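PDB 2QMA: diaminobutyrate-pyruvate transaminase and L-2,4-diaminobutyrate decarboxylase from Vibrio parahaemolyticus, which probably uses pyridoxal 5'-phosphate to decarboxylate L-2,4-diaminobutyrate through its C-terminal domain, the part crystallised here, the whole protein probably having transaminase activity as well. Local coordinates for residues 47-52 / 97-102; 116-121 / 377-382; 153-158 / 335-340. One frame throughout, in Å; residues are numbered along the deposited sequence.

Contact 1: 47-52 / 97-102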
# COMPACT_ATOMS: atom_id res chain seq x y z
N SER A 47 -26.12 -5.22 -9.57
CA SER A 47 -27.21 -4.25 -9.68
C SER A 47 -26.68 -2.85 -9.95
O SER A 47 -27.24 -2.10 -10.75
CB SER A 47 -28.05 -4.21 -8.39
OG SER A 47 -29.07 -3.23 -8.50
N VAL A 48 -25.58 -2.51 -9.28
CA VAL A 48 -24.96 -1.20 -9.45
C VAL A 48 -24.48 -1.05 -10.91
O VAL A 48 -24.88 -0.12 -11.61
CB VAL A 48 -23.81 -0.94 -8.42
CG1 VAL A 48 -23.05 0.31 -8.78
CG2 VAL A 48 -24.38 -0.89 -7.02
N PHE A 49 -23.63 -1.99 -11.35
CA PHE A 49 -23.06 -1.95 -12.71
C PHE A 49 -24.17 -1.89 -13.77
O PHE A 49 -24.07 -1.14 -14.74
CB PHE A 49 -22.16 -3.15 -12.94
CG PHE A 49 -20.81 -3.03 -12.27
CD1 PHE A 49 -20.00 -1.93 -12.52
CD2 PHE A 49 -20.35 -4.04 -11.43
CE1 PHE A 49 -18.72 -1.81 -11.90
CE2 PHE A 49 -19.08 -3.95 -10.82
CZ PHE A 49 -18.28 -2.84 -11.06
N GLU A 50 -25.25 -2.65 -13.55
CA GLU A 50 -26.35 -2.70 -14.52
C GLU A 50 -27.05 -1.37 -14.67
O GLU A 50 -27.46 -1.04 -15.77
CB GLU A 50 -27.35 -3.79 -14.14
CG GLU A 50 -26.84 -5.16 -14.48
CD GLU A 50 -27.73 -6.28 -13.98
OE1 GLU A 50 -28.69 -6.01 -13.22
OE2 GLU A 50 -27.46 -7.45 -14.33
N GLN A 51 -27.13 -0.60 -13.59
CA GLN A 51 -27.86 0.67 -13.58
C GLN A 51 -26.97 1.84 -13.96
O GLN A 51 -27.46 2.96 -14.16
CB GLN A 51 -28.53 0.92 -12.22
CG GLN A 51 -29.76 0.07 -11.95
CD GLN A 51 -30.52 0.50 -10.69
OE1 GLN A 51 -31.36 1.41 -10.73
NE2 GLN A 51 -30.25 -0.19 -9.58
N VAL A 52 -25.66 1.59 -14.08
CA VAL A 52 -24.71 2.64 -14.45
C VAL A 52 -24.83 2.98 -15.92
O VAL A 52 -24.78 2.10 -16.77
CB VAL A 52 -23.23 2.26 -14.18
CG1 VAL A 52 -22.30 3.22 -14.89
CG2 VAL A 52 -22.93 2.24 -12.69
N PHE A 97 -16.84 5.45 -12.68
CA PHE A 97 -16.81 4.16 -13.34
C PHE A 97 -15.82 4.05 -14.49
O PHE A 97 -16.10 4.47 -15.64
CB PHE A 97 -18.23 3.73 -13.73
CG PHE A 97 -19.07 3.39 -12.53
CD1 PHE A 97 -19.09 2.09 -12.04
CD2 PHE A 97 -19.78 4.39 -11.88
CE1 PHE A 97 -19.84 1.76 -10.90
CE2 PHE A 97 -20.52 4.07 -10.73
CZ PHE A 97 -20.52 2.74 -10.25
N THR A 98 -14.66 3.48 -14.17
CA THR A 98 -13.60 3.27 -15.18
C THR A 98 -14.07 2.33 -16.27
O THR A 98 -13.47 2.30 -17.36
CB THR A 98 -12.33 2.64 -14.56
OG1 THR A 98 -12.63 1.32 -14.06
CG2 THR A 98 -11.73 3.54 -13.49
N GLN A 99 -15.14 1.58 -15.97
CA GLN A 99 -15.68 0.60 -16.93
C GLN A 99 -16.53 1.26 -17.99
O GLN A 99 -16.87 0.62 -18.98
CB GLN A 99 -16.52 -0.48 -16.23
CG GLN A 99 -15.71 -1.40 -15.33
CD GLN A 99 -15.59 -0.91 -13.87
OE1 GLN A 99 -16.06 0.19 -13.49
NE2 GLN A 99 -14.99 -1.75 -13.05
N HIS A 100 -16.91 2.52 -17.77
CA HIS A 100 -17.68 3.23 -18.77
C HIS A 100 -16.74 3.84 -19.83
O HIS A 100 -15.71 4.46 -19.46
CB HIS A 100 -18.55 4.33 -18.12
CG HIS A 100 -19.59 4.86 -19.07
ND1 HIS A 100 -19.31 5.80 -20.04
CD2 HIS A 100 -20.90 4.53 -19.24
CE1 HIS A 100 -20.39 6.03 -20.77
NE2 HIS A 100 -21.38 5.29 -20.28
N PRO A 101 -17.09 3.71 -21.12
CA PRO A 101 -16.20 4.21 -22.18
C PRO A 101 -15.83 5.68 -22.07
O PRO A 101 -14.81 6.06 -22.59
CB PRO A 101 -17.02 4.02 -23.47
CG PRO A 101 -18.20 3.17 -23.09
CD PRO A 101 -18.32 3.07 -21.65
N ASP A 102 -16.67 6.48 -21.44
CA ASP A 102 -16.45 7.94 -21.40
C ASP A 102 -15.64 8.34 -20.17
O ASP A 102 -15.38 9.51 -19.93
CB ASP A 102 -17.81 8.68 -21.51
CG ASP A 102 -18.48 8.47 -22.86
OD1 ASP A 102 -17.76 8.34 -23.88
OD2 ASP A 102 -19.74 8.45 -22.89
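Val52 lays its CG2 methyl over one face of the Phe97 ring. This CH-pi contact joins the C-terminal end of helix 32-51 to a type I beta turn, Phe97 to His100, in a decarboxylase domain of the pyridoxal-phosphate-dependent transferase fold. CG2 lies 3.5 Å from the Phe97 ring centroid and 13° off the ring normal. With chi1 at 166°, CG1 of Val52 lies opposite the backbone N and CG2 beside it, and both methyls meet the ring: CG1 reaches the Phe97 CG side while CG2 takes the centre. Val48, one helical turn earlier, brings CG1 to 3.8 Å from Phe97 CZ. Phe49 comes to the rim of the same ring, with its CE1 in the ring plane and 3.9 Å from Phe97 CE1. No hydrogen bond crosses between the segments; the contact is mainly apolar. The second subunit completes it: Leu125 of that subunit packs on Phe97, and Thr26 of that subunit on Val52. Gln99 NE2 donates to Ala124 O of the second subunit. A bend at chi2 (90°) brings the Gln99 amide to the edge of the Phe49 ring, with OE1 3.7 Å from Phe49 CE1.

Contact 2: 116-121 / 377-382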
# COMPACT_ATOMS: atom_id res chain seq x y z
N VAL A 116 -9.70 -8.87 -10.11
CA VAL A 116 -10.85 -8.78 -9.20
C VAL A 116 -11.09 -10.11 -8.43
O VAL A 116 -11.31 -10.10 -7.22
CB VAL A 116 -12.10 -8.23 -9.93
CG1 VAL A 116 -13.35 -8.15 -8.99
CG2 VAL A 116 -11.81 -6.88 -10.52
N ALA A 117 -11.04 -11.24 -9.12
CA ALA A 117 -11.18 -12.56 -8.46
C ALA A 117 -10.06 -12.70 -7.44
O ALA A 117 -10.30 -13.11 -6.32
CB ALA A 117 -11.12 -13.70 -9.46
N ALA A 118 -8.82 -12.36 -7.84
CA ALA A 118 -7.66 -12.46 -6.94
C ALA A 118 -7.89 -11.67 -5.63
O ALA A 118 -7.53 -12.14 -4.54
CB ALA A 118 -6.36 -12.00 -7.65
N GLU A 119 -8.50 -10.48 -5.72
CA GLU A 119 -8.71 -9.68 -4.52
C GLU A 119 -9.59 -10.40 -3.52
O GLU A 119 -9.40 -10.23 -2.32
CB GLU A 119 -9.39 -8.35 -4.86
CG GLU A 119 -8.49 -7.38 -5.63
CD GLU A 119 -7.49 -6.63 -4.75
OE1 GLU A 119 -7.16 -7.14 -3.67
OE2 GLU A 119 -7.02 -5.55 -5.16
N ALA A 120 -10.58 -11.15 -4.02
CA ALA A 120 -11.47 -11.95 -3.15
C ALA A 120 -10.70 -12.95 -2.30
O ALA A 120 -10.95 -13.09 -1.09
CB ALA A 120 -12.60 -12.64 -3.98
N MSE A 121 -9.73 -13.62 -2.94
CA MSE A 121 -8.86 -14.57 -2.24
C MSE A 121 -7.85 -13.87 -1.32
O MSE A 121 -7.62 -14.31 -0.21
CB MSE A 121 -8.18 -15.51 -3.23
CG MSE A 121 -9.17 -16.35 -4.02
SE MSE A 121 -8.35 -17.35 -5.47
CE MSE A 121 -7.38 -18.64 -4.37
N ALA A 377 0.66 -9.69 -5.38
CA ALA A 377 1.33 -10.44 -6.46
C ALA A 377 0.38 -11.53 -6.96
O ALA A 377 0.56 -12.05 -8.08
CB ALA A 377 2.63 -11.04 -5.96
N LEU A 378 -0.64 -11.85 -6.16
CA LEU A 378 -1.60 -12.93 -6.55
C LEU A 378 -2.33 -12.49 -7.81
O LEU A 378 -2.55 -13.30 -8.71
CB LEU A 378 -2.58 -13.34 -5.42
CG LEU A 378 -3.60 -14.46 -5.78
CD1 LEU A 378 -2.91 -15.81 -6.00
CD2 LEU A 378 -4.74 -14.64 -4.72
N LYS A 379 -2.64 -11.19 -7.90
CA LYS A 379 -3.30 -10.62 -9.05
C LYS A 379 -2.52 -10.96 -10.34
O LYS A 379 -3.12 -11.48 -11.28
CB LYS A 379 -3.43 -9.10 -8.93
CG LYS A 379 -4.19 -8.63 -7.69
CD LYS A 379 -3.89 -7.14 -7.46
CE LYS A 379 -4.31 -6.72 -6.13
NZ LYS A 379 -4.33 -5.24 -6.00
N VAL A 380 -1.22 -10.67 -10.38
CA VAL A 380 -0.43 -10.90 -11.59
C VAL A 380 -0.31 -12.42 -11.81
O VAL A 380 -0.36 -12.90 -12.96
CB VAL A 380 0.97 -10.26 -11.52
CG1 VAL A 380 1.72 -10.46 -12.85
CG2 VAL A 380 0.90 -8.76 -11.16
N PHE A 381 -0.12 -13.18 -10.73
CA PHE A 381 0.06 -14.64 -10.82
C PHE A 381 -1.18 -15.24 -11.50
O PHE A 381 -1.04 -16.04 -12.44
CB PHE A 381 0.32 -15.22 -9.42
CG PHE A 381 0.51 -16.72 -9.36
CD1 PHE A 381 1.70 -17.30 -9.75
CD2 PHE A 381 -0.49 -17.53 -8.82
CE1 PHE A 381 1.90 -18.67 -9.63
CE2 PHE A 381 -0.29 -18.90 -8.71
CZ PHE A 381 0.90 -19.47 -9.11
N MSE A 382 -2.37 -14.81 -11.07
CA MSE A 382 -3.62 -15.31 -11.68
C MSE A 382 -3.85 -14.76 -13.09
O MSE A 382 -4.22 -15.52 -14.00
CB MSE A 382 -4.83 -15.02 -10.78
CG MSE A 382 -4.66 -15.70 -9.42
SE MSE A 382 -6.22 -15.73 -8.28
CE MSE A 382 -7.53 -16.33 -9.59
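Glu119 and Lys379 form a salt bridge where helix 116-121 meets helix 377-382. Lys379 NZ donates to Glu119 OE2 at 2.8 Å. It comes from above the carboxylate plane, 51° out of it. The lysine chain is extended beyond CG, which carries NZ along the flank of the interface. Glu119 is bent at chi2 (-80°), and this turns its carboxylate toward the amine.

Both charges are buried and have several partners. Lys379 NZ also donates to Ser332 O and Thr330 O and forms a second salt bridge with Asp376, while Glu119 OE2 is hydrogen-bonded to Thr330 OG1 and salt-bridged to Arg374 of the second subunit, and OE1 pairs with Arg374 of the same chain. The two arginines would probably favour a charged carboxylate and so offset the cost of burying it.

The rest of the contact is apolar. Ala118 fills the centre, its CB 3.6 Å from Lys379 CA. This small residue allows close backbones: the Ala118 and Lys379 CA atoms are 5.2 Å apart. Leu378 CD2 packs on Met121 CB at 3.8 Å. The residues at 121 and 382 are selenomethionines, and Met382 SE rests on Ala118 CB at 3.8 Å.

The axes of the two segments approach to 8.4 Å, and their N-to-C directions are 134° apart. Helix 113-125 lies at the dimer interface, where Met38 and Thr41 of the second subunit pack on Val116 and Ala117, while on the far side of helix 377-386 Val380 meets Val145 of helix 136-152 and Phe163 of edge strand 160-164 of the mixed seven-stranded sheet.

Contact 3: 153-158 / 335-340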
# COMPACT_ATOMS: atom_id res chain seq x y z
N TYR A 153 11.88 -8.60 -18.69
CA TYR A 153 12.67 -7.37 -18.93
C TYR A 153 14.13 -7.70 -19.30
O TYR A 153 14.95 -6.78 -19.43
CB TYR A 153 12.58 -6.40 -17.72
CG TYR A 153 11.22 -5.72 -17.64
CD1 TYR A 153 10.92 -4.62 -18.43
CD2 TYR A 153 10.22 -6.22 -16.80
CE1 TYR A 153 9.66 -4.04 -18.39
CE2 TYR A 153 8.95 -5.63 -16.76
CZ TYR A 153 8.68 -4.56 -17.56
OH TYR A 153 7.41 -3.97 -17.52
N ASP A 154 14.44 -8.99 -19.44
CA ASP A 154 15.78 -9.45 -19.92
C ASP A 154 16.93 -9.02 -18.98
O ASP A 154 18.03 -8.71 -19.43
CB ASP A 154 16.01 -8.96 -21.36
CG ASP A 154 15.05 -9.58 -22.34
OD1 ASP A 154 14.92 -10.82 -22.32
OD2 ASP A 154 14.40 -8.84 -23.13
N LEU A 155 16.67 -9.01 -17.67
CA LEU A 155 17.66 -8.59 -16.70
C LEU A 155 18.70 -9.69 -16.45
O LEU A 155 18.47 -10.84 -16.83
CB LEU A 155 16.97 -8.18 -15.37
CG LEU A 155 15.84 -7.13 -15.46
CD1 LEU A 155 15.23 -6.89 -14.07
CD2 LEU A 155 16.32 -5.80 -16.04
N SER A 156 19.83 -9.32 -15.84
CA SER A 156 20.97 -10.24 -15.56
C SER A 156 20.65 -11.39 -14.61
O SER A 156 19.58 -11.42 -13.96
CB SER A 156 22.22 -9.48 -15.01
OG SER A 156 22.13 -9.05 -13.62
N GLU A 157 21.61 -12.31 -14.50
CA GLU A 157 21.49 -13.45 -13.58
C GLU A 157 21.29 -12.99 -12.13
O GLU A 157 20.65 -13.67 -11.34
CB GLU A 157 22.69 -14.38 -13.70
CG GLU A 157 22.70 -15.12 -15.05
CD GLU A 157 23.59 -16.34 -15.05
OE1 GLU A 157 24.28 -16.59 -14.02
OE2 GLU A 157 23.59 -17.07 -16.07
N LYS A 158 21.79 -11.80 -11.81
CA LYS A 158 21.72 -11.29 -10.44
C LYS A 158 20.45 -10.52 -10.07
O LYS A 158 20.35 -10.00 -8.94
CB LYS A 158 22.96 -10.45 -10.16
CG LYS A 158 24.23 -11.20 -10.50
CD LYS A 158 25.36 -10.72 -9.64
CE LYS A 158 26.46 -10.07 -10.47
NZ LYS A 158 27.69 -9.95 -9.64
N ALA A 335 5.83 -3.03 -8.72
CA ALA A 335 7.07 -3.69 -8.21
C ALA A 335 8.24 -2.82 -8.59
O ALA A 335 8.14 -1.99 -9.48
CB ALA A 335 7.26 -5.04 -8.84
N LEU A 336 9.34 -3.06 -7.91
CA LEU A 336 10.59 -2.48 -8.27
C LEU A 336 11.54 -3.60 -8.57
O LEU A 336 11.78 -4.46 -7.71
CB LEU A 336 11.13 -1.68 -7.10
CG LEU A 336 12.48 -1.01 -7.49
CD1 LEU A 336 12.22 0.29 -8.31
CD2 LEU A 336 13.30 -0.79 -6.26
N LEU A 337 12.11 -3.58 -9.77
CA LEU A 337 13.10 -4.59 -10.16
C LEU A 337 14.48 -3.97 -10.11
O LEU A 337 14.67 -2.75 -10.39
CB LEU A 337 12.83 -5.11 -11.58
CG LEU A 337 11.37 -5.54 -11.86
CD1 LEU A 337 11.28 -5.97 -13.32
CD2 LEU A 337 10.93 -6.70 -10.91
N VAL A 338 15.45 -4.79 -9.75
CA VAL A 338 16.83 -4.38 -9.80
C VAL A 338 17.69 -5.39 -10.56
O VAL A 338 17.45 -6.60 -10.51
CB VAL A 338 17.48 -4.09 -8.35
CG1 VAL A 338 16.71 -2.92 -7.60
CG2 VAL A 338 17.65 -5.36 -7.53
N ASN A 339 18.67 -4.87 -11.29
CA ASN A 339 19.55 -5.72 -12.05
C ASN A 339 20.53 -6.49 -11.18
O ASN A 339 20.97 -7.59 -11.54
CB ASN A 339 20.29 -4.93 -13.15
CG ASN A 339 19.97 -5.44 -14.56
OD1 ASN A 339 19.89 -6.66 -14.79
ND2 ASN A 339 19.80 -4.51 -15.52
N ASP A 340 20.84 -5.94 -10.01
CA ASP A 340 21.81 -6.63 -9.10
C ASP A 340 21.24 -6.64 -7.69
O ASP A 340 21.24 -5.61 -7.01
CB ASP A 340 23.16 -5.89 -9.13
CG ASP A 340 24.25 -6.62 -8.37
OD1 ASP A 340 23.92 -7.47 -7.50
OD2 ASP A 340 25.43 -6.34 -8.64
O HOH W 1 27.26 -7.83 -7.75
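Asn339 turns its amide oxygen to the backbone of Ser156, whose N donates to Asn339 OD1 at 2.9 Å. The N-H...O angle is 170°, and the donor lies nearly in line with the C=O bond. The amide is gripped at both ends, since ND2 donates to Ala316 O and Glu314 O, and an unstaggered chi1 of -119° goes with this hold. Ser156 places OG between its backbone N and carbonyl carbon (chi1 75°), 2.8 Å from Asn339 O. Leu155 CB lies 3.3 Å from Asn339 OD1. With CG anti to the carbonyl carbon, Leu155 sends CD1 to within 3.9 Å of Leu337 CB. Leu337 CD1 meets Tyr153 CD2 at 3.6 Å.

Segment 153-158 starts from the Schellman motif that ends helix 136-152 and leads into edge strand 160-164. Strand 334-338 is its antiparallel neighbour in the mixed sheet of the pyridoxal-phosphate-dependent transferase fold. The Tyr153 side chain is about 10 Å from that of Lys325, the predicted attachment point of the cofactor, which is not bound to it here.

Lys158 and Asp340 run side by side, Lys158 NZ 4.4 Å from Asp340 OD2. NZ donates to a water whose unusually short link to OD2 is doubtful. Asp340 OD1 accepts from Ser342 N.

Contacts 1 and 2 are buried and both touch the second subunit. Contact 3 is only partly buried and meets no other chain. Contacts 1 and 2 share no helix, but residues 97-102 lie in the loop leading to helix 113-125 of contact 2. Contact 3 is nested in the chain loop closed by contact 2, and strand 334-338 is followed by helix 377-386. Their centres are 23 Å apart. Contacts 1 and 3 lie on opposite sides of the chain's centre. Contact 1 is aromatic and aliphatic. Contact 2 adds a buried ionic cluster to helix packing. Contact 3 joins a loop to a strand and the residues after it, through leucine packing, an amide and a charged pair with a water between them.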